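Local structure of A-adding tRNA nucleotidyltransferase (Aquifex aeolicus, 4WBY) at residues Q247-L252 against L276-N281; I152-P157 against R183-L188. The protein adds the terminal adenosine to tRNAs that end in CC, using ATP and magnesium, and so completes their CCA end. One frame throughout, in Å; residues are numbered along the deposited sequence.

Contact 1 of 2, residues Q247-L252 against L276-N281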
loop_
_atom_site.group_PDB
_atom_site.type_symbol
_atom_site.label_atom_id
_atom_site.label_comp_id
_atom_site.label_asym_id
_atom_site.label_seq_id
_atom_site.Cartn_x
_atom_site.Cartn_y
_atom_site.Cartn_z
ATOM N N GLN A 247 -21.389 3.435 0.902
ATOM C CA GLN A 247 -21.807 3.836 -0.435
ATOM C C GLN A 247 -20.938 4.970 -0.974
ATOM O O GLN A 247 -20.663 5.027 -2.175
ATOM C CB GLN A 247 -23.281 4.247 -0.440
ATOM C CG GLN A 247 -24.229 3.094 -0.162
ATOM C CD GLN A 247 -23.974 1.902 -1.068
ATOM O OE1 GLN A 247 -23.681 2.061 -2.254
ATOM N NE2 GLN A 247 -24.079 0.700 -0.510
ATOM N N LYS A 248 -20.492 5.858 -0.088
ATOM C CA LYS A 248 -19.583 6.931 -0.492
ATOM C C LYS A 248 -18.250 6.377 -1.006
ATOM O O LYS A 248 -17.668 6.926 -1.945
ATOM C CB LYS A 248 -19.331 7.893 0.668
ATOM C CG LYS A 248 -20.502 8.799 0.994
ATOM C CD LYS A 248 -20.110 9.831 2.029
ATOM C CE LYS A 248 -19.007 10.720 1.501
ATOM N NZ LYS A 248 -19.441 11.414 0.256
ATOM N N LEU A 249 -17.762 5.299 -0.398
ATOM C CA LEU A 249 -16.506 4.685 -0.840
ATOM C C LEU A 249 -16.629 4.133 -2.263
ATOM O O LEU A 249 -15.705 4.268 -3.069
ATOM C CB LEU A 249 -16.069 3.575 0.121
ATOM C CG LEU A 249 -15.721 3.997 1.548
ATOM C CD1 LEU A 249 -15.444 2.772 2.411
ATOM C CD2 LEU A 249 -14.515 4.915 1.547
ATOM N N TYR A 250 -17.769 3.517 -2.577
ATOM C CA TYR A 250 -17.983 3.018 -3.931
ATOM C C TYR A 250 -18.148 4.164 -4.927
ATOM O O TYR A 250 -17.660 4.082 -6.057
ATOM C CB TYR A 250 -19.194 2.075 -3.975
ATOM C CG TYR A 250 -18.828 0.682 -3.504
ATOM C CD1 TYR A 250 -18.856 0.359 -2.158
ATOM C CD2 TYR A 250 -18.410 -0.291 -4.403
ATOM C CE1 TYR A 250 -18.497 -0.897 -1.716
ATOM C CE2 TYR A 250 -18.050 -1.554 -3.972
ATOM C CZ TYR A 250 -18.097 -1.848 -2.627
ATOM O OH TYR A 250 -17.745 -3.100 -2.182
ATOM N N ALA A 251 -18.810 5.239 -4.506
ATOM C CA ALA A 251 -18.929 6.423 -5.348
ATOM C C ALA A 251 -17.548 7.019 -5.603
ATOM O O ALA A 251 -17.236 7.467 -6.714
ATOM C CB ALA A 251 -19.847 7.460 -4.703
ATOM N N LEU A 252 -16.719 7.009 -4.564
ATOM C CA LEU A 252 -15.377 7.550 -4.672
ATOM C C LEU A 252 -14.541 6.742 -5.662
ATOM O O LEU A 252 -13.796 7.318 -6.445
ATOM C CB LEU A 252 -14.699 7.592 -3.303
ATOM C CG LEU A 252 -13.246 8.085 -3.295
ATOM C CD1 LEU A 252 -13.139 9.546 -3.704
ATOM C CD2 LEU A 252 -12.575 7.853 -1.933
ATOM N N LEU A 276 -10.044 9.325 4.340
ATOM C CA LEU A 276 -10.773 10.524 4.751
ATOM C C LEU A 276 -12.275 10.285 4.821
ATOM O O LEU A 276 -12.932 10.736 5.757
ATOM C CB LEU A 276 -10.500 11.691 3.800
ATOM C CG LEU A 276 -9.069 12.231 3.830
ATOM C CD1 LEU A 276 -8.926 13.419 2.891
ATOM C CD2 LEU A 276 -8.665 12.628 5.245
ATOM N N ILE A 277 -12.826 9.586 3.831
ATOM C CA ILE A 277 -14.245 9.233 3.867
ATOM C C ILE A 277 -14.541 8.306 5.056
ATOM O O ILE A 277 -15.531 8.499 5.769
ATOM C CB ILE A 277 -14.701 8.566 2.548
ATOM C CG1 ILE A 277 -14.637 9.563 1.382
ATOM C CG2 ILE A 277 -16.106 7.994 2.679
ATOM C CD1 ILE A 277 -15.370 10.875 1.644
ATOM N N LEU A 278 -13.676 7.316 5.278
ATOM C CA LEU A 278 -13.826 6.390 6.403
ATOM C C LEU A 278 -13.930 7.069 7.763
ATOM O O LEU A 278 -14.711 6.654 8.612
ATOM C CB LEU A 278 -12.643 5.424 6.451
ATOM C CG LEU A 278 -12.724 4.041 5.843
ATOM C CD1 LEU A 278 -11.395 3.383 6.105
ATOM C CD2 LEU A 278 -13.865 3.241 6.447
ATOM N N ILE A 279 -13.138 8.119 7.970
ATOM C CA ILE A 279 -13.073 8.759 9.278
ATOM C C ILE A 279 -13.889 10.044 9.321
ATOM O O ILE A 279 -13.768 10.834 10.253
ATOM C CB ILE A 279 -11.612 9.058 9.688
ATOM C CG1 ILE A 279 -10.977 10.081 8.736
ATOM C CG2 ILE A 279 -10.799 7.754 9.747
ATOM C CD1 ILE A 279 -9.654 10.643 9.214
ATOM N N SER A 280 -14.738 10.232 8.319
ATOM C CA SER A 280 -15.460 11.487 8.156
ATOM C C SER A 280 -16.528 11.718 9.222
ATOM O O SER A 280 -17.044 12.820 9.325
ATOM C CB SER A 280 -16.089 11.554 6.763
ATOM O OG SER A 280 -17.089 10.563 6.598
ATOM N N ASN A 281 -16.857 10.709 10.023
ATOM C CA ASN A 281 -17.839 10.926 11.085
ATOM C C ASN A 281 -17.209 11.058 12.470
ATOM O O ASN A 281 -17.905 11.305 13.454
ATOM C CB ASN A 281 -18.880 9.809 11.090
ATOM C CG ASN A 281 -19.859 9.934 9.947
ATOM O OD1 ASN A 281 -20.205 11.041 9.533
ATOM N ND2 ASN A 281 -20.312 8.801 9.427
#

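Contact 2 of 2, residues I152-P157 against R183-L188. With GOL (glycerol), chain G.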
loop_
_atom_site.group_PDB
_atom_site.type_symbol
_atom_site.label_atom_id
_atom_site.label_comp_id
_atom_site.label_asym_id
_atom_site.label_seq_id
_atom_site.Cartn_x
_atom_site.Cartn_y
_atom_site.Cartn_z
ATOM N N ILE A 152 -5.529 -17.741 1.611
ATOM C CA ILE A 152 -4.641 -17.178 2.629
ATOM C C ILE A 152 -4.700 -18.064 3.879
ATOM O O ILE A 152 -5.752 -18.207 4.504
ATOM C CB ILE A 152 -5.026 -15.725 2.992
ATOM C CG1 ILE A 152 -4.969 -14.819 1.753
ATOM C CG2 ILE A 152 -4.135 -15.182 4.101
ATOM C CD1 ILE A 152 -3.606 -14.738 1.072
ATOM N N ARG A 153 -3.562 -18.641 4.241
ATOM C CA ARG A 153 -3.465 -19.615 5.319
ATOM C C ARG A 153 -2.258 -19.316 6.188
ATOM O O ARG A 153 -1.148 -19.170 5.666
ATOM C CB ARG A 153 -3.333 -21.029 4.738
ATOM C CG ARG A 153 -3.430 -22.129 5.769
ATOM C CD ARG A 153 -3.020 -23.476 5.208
ATOM N NE ARG A 153 -3.749 -23.795 3.984
ATOM C CZ ARG A 153 -4.953 -24.351 3.937
ATOM N NH1 ARG A 153 -5.592 -24.677 5.061
ATOM N NH2 ARG A 153 -5.516 -24.577 2.755
ATOM N N VAL A 154 -2.449 -19.238 7.507
ATOM C CA VAL A 154 -1.305 -19.079 8.402
ATOM C C VAL A 154 -0.462 -20.366 8.470
ATOM O O VAL A 154 -0.926 -21.457 8.116
ATOM C CB VAL A 154 -1.740 -18.662 9.832
ATOM C CG1 VAL A 154 -2.334 -17.252 9.817
ATOM C CG2 VAL A 154 -2.697 -19.692 10.445
ATOM N N LEU A 155 0.771 -20.226 8.940
ATOM C CA LEU A 155 1.721 -21.339 8.995
ATOM C C LEU A 155 1.546 -22.236 10.214
ATOM O O LEU A 155 2.002 -23.388 10.217
ATOM C CB LEU A 155 3.158 -20.805 8.964
ATOM C CG LEU A 155 3.507 -19.812 7.848
ATOM C CD1 LEU A 155 5.003 -19.583 7.778
ATOM C CD2 LEU A 155 2.996 -20.282 6.514
ATOM N N HIS A 156 0.927 -21.684 11.253
ATOM C CA HIS A 156 0.706 -22.391 12.507
ATOM C C HIS A 156 -0.492 -21.753 13.188
ATOM O O HIS A 156 -0.732 -20.558 13.016
ATOM C CB HIS A 156 1.954 -22.267 13.397
ATOM C CG HIS A 156 1.852 -22.980 14.714
ATOM N ND1 HIS A 156 1.072 -22.523 15.757
ATOM C CD2 HIS A 156 2.439 -24.117 15.155
ATOM C CE1 HIS A 156 1.179 -23.354 16.780
ATOM N NE2 HIS A 156 1.999 -24.331 16.438
ATOM N N PRO A 157 -1.263 -22.541 13.948
ATOM C CA PRO A 157 -2.522 -22.006 14.479
ATOM C C PRO A 157 -2.395 -20.867 15.484
ATOM O O PRO A 157 -3.385 -20.173 15.670
ATOM C CB PRO A 157 -3.178 -23.229 15.146
ATOM C CG PRO A 157 -2.106 -24.252 15.240
ATOM C CD PRO A 157 -1.168 -24.001 14.111
ATOM N N ARG A 183 -10.509 -21.991 5.959
ATOM C CA ARG A 183 -11.556 -22.126 6.962
ATOM C C ARG A 183 -11.008 -21.978 8.378
ATOM O O ARG A 183 -11.560 -21.218 9.178
ATOM C CB ARG A 183 -12.274 -23.465 6.799
ATOM C CG ARG A 183 -13.031 -23.561 5.491
ATOM C CD ARG A 183 -13.622 -24.950 5.285
ATOM N NE ARG A 183 -13.934 -25.199 3.881
ATOM C CZ ARG A 183 -13.171 -25.919 3.065
ATOM N NH1 ARG A 183 -12.053 -26.470 3.518
ATOM N NH2 ARG A 183 -13.528 -26.097 1.799
ATOM N N SER A 184 -9.915 -22.670 8.693
ATOM C CA SER A 184 -9.366 -22.553 10.043
ATOM C C SER A 184 -8.713 -21.188 10.261
ATOM O O SER A 184 -8.812 -20.624 11.346
ATOM C CB SER A 184 -8.362 -23.666 10.340
ATOM O OG SER A 184 -7.275 -23.633 9.442
ATOM N N THR A 185 -8.046 -20.661 9.240
ATOM C CA THR A 185 -7.439 -19.333 9.361
ATOM C C THR A 185 -8.508 -18.277 9.659
ATOM O O THR A 185 -8.291 -17.382 10.483
ATOM C CB THR A 185 -6.645 -18.972 8.091
ATOM O OG1 THR A 185 -5.501 -19.830 8.010
ATOM C CG2 THR A 185 -6.159 -17.519 8.111
ATOM N N GLU A 186 -9.660 -18.385 9.002
ATOM C CA GLU A 186 -10.764 -17.470 9.285
ATOM C C GLU A 186 -11.242 -17.588 10.736
ATOM O O GLU A 186 -11.492 -16.576 11.396
ATOM C CB GLU A 186 -11.939 -17.715 8.336
ATOM C CG GLU A 186 -13.059 -16.682 8.520
ATOM C CD GLU A 186 -14.253 -16.929 7.632
ATOM O OE1 GLU A 186 -14.659 -18.099 7.492
ATOM O OE2 GLU A 186 -14.795 -15.948 7.077
ATOM N N LYS A 187 -11.382 -18.814 11.231
ATOM C CA LYS A 187 -11.784 -19.011 12.623
ATOM C C LYS A 187 -10.781 -18.362 13.558
ATOM O O LYS A 187 -11.151 -17.708 14.538
ATOM C CB LYS A 187 -11.907 -20.495 12.964
ATOM C CG LYS A 187 -13.050 -21.197 12.304
ATOM C CD LYS A 187 -13.069 -22.663 12.693
ATOM C CE LYS A 187 -14.093 -23.412 11.858
ATOM N NZ LYS A 187 -14.069 -24.873 12.127
ATOM N N LEU A 188 -9.501 -18.574 13.269
ATOM C CA LEU A 188 -8.449 -18.034 14.122
ATOM C C LEU A 188 -8.456 -16.514 14.105
ATOM O O LEU A 188 -8.243 -15.877 15.132
ATOM C CB LEU A 188 -7.083 -18.559 13.678
ATOM C CG LEU A 188 -6.877 -20.057 13.899
ATOM C CD1 LEU A 188 -5.659 -20.545 13.119
ATOM C CD2 LEU A 188 -6.731 -20.354 15.386
HETATM C C1 GOL G . -9.664 -24.479 4.379
HETATM O O1 GOL G . -9.041 -25.014 3.233
HETATM C C2 GOL G . -9.177 -25.387 5.502
HETATM O O2 GOL G . -8.126 -26.126 4.937
HETATM C C3 GOL G . -8.595 -24.638 6.692
HETATM O O3 GOL G . -7.993 -25.638 7.486
#

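Contact 1 of 2, residues Q247-L252 against L276-N281
Helix-to-helix packing in the all-helical part of the chain joins helix 243-262 to helix 271-278, with Ile277 set against Lys248, Leu249 and Leu252. The backbones come nearest at Leu249 and Ile277, whose CA atoms are 6.9 Å apart. Both branches of Ile277 meet helix 243-262. Its CG2, anti to the backbone N, meets Leu249 CD2 at 3.6 Å and also lies against Lys248 CB. On the other branch, CG1 faces Leu252 CD2 at 4.3 Å, and CD1 touches Lys248 CE at 3.6 Å. Lys248 bends at chi3 and chi4 (62° and 59°), which lays its aliphatic end across Ile277 at about a right angle. A looser methyl contact, Leu249 CD1 to Leu278 CD2 at 4.4 Å, widens the apolar patch. Ser280, three residues on from Ile277, gives two hydrogen bonds to Ile277 O, one from OG at 2.7 Å and one from N at 3.2 Å. Around these side chains, Leu249 and Leu278 both touch Trp241 and also reach helix 219-228, at Leu220 and Leu223 respectively. Leu252 packs on Leu273 and Tyr274 of helix 271-278, and Leu276 turns to helix 298-309.

Contact 2 of 2, residues I152-P157 against R183-L188
Val154 and Thr185 join the loop after strand 151-152 to the first turns of helix 183-194, beside a small beta-alpha-beta crossover: parallel strands 151-152 and 180-181 are linked through helices 159-162 and 165-177. The tight part centres on Thr185. Its OG1 accepts a hydrogen bond from Val154 N at 3.1 Å, with an N-H...O angle of 158°. OG1 lies anti to its own carbonyl carbon (chi1 -68°), which turns it to the loop backbone, where it also sits 3.4 Å from Arg153 CA. The methyl CG2 also faces the loop and rests 3.7 Å from Ile152 O. A valine in place of Thr185 would probably leave Val154 N without this acceptor and the loop less firmly fixed to the helix. Val154 CG2 packs on Leu188 CD1 at 4.1 Å, and Phe160 of helix 159-162 touches Val154, Thr185 and Leu188. Both Leu188 methyls, CD1 and CD2, close on Pro157 O at 3.4 Å. Ile152 carries the packing inward to Ala170, one of the ATP-binding residues.

The outer side is looser. Pro157 is exposed, and its CB meets Leu188 CD1 at 4.2 Å. Arg153 runs outward past Thr185; its NE forms a salt bridge with Asp146. A glycerol, probably from the crystallisation liquor, bridges the two segments near the surface. Ser184 OG is hydrogen-bonded to glycerol O3 at 2.9 Å. At the edge of the Arg153 guanidinium, in its plane, NH1 donates to glycerol O2 at 2.9 Å, nearly straight at 172°.

How the contacts relate
This chain is the C-terminal nucleotidyltransferase portion of a longer protein. Contact 2 closes before contact 1 opens, so the two follow one another along the chain. Their centres are about 30 Å apart and their nearest atoms about 16 Å, with no touch between them. They share no helix or strand. Contact 2 comes first, around helix 183-194. Contact 1 lies further along, within the run of helices that leads toward the C-terminus; there the side chain of Leu278 is about 11 Å from that of Leu168, an ATP-binding residue. Helices 203-214 and 219-228 come between them in sequence. The two contacts thus lie in separate parts of an elongated, seahorse-like enzyme.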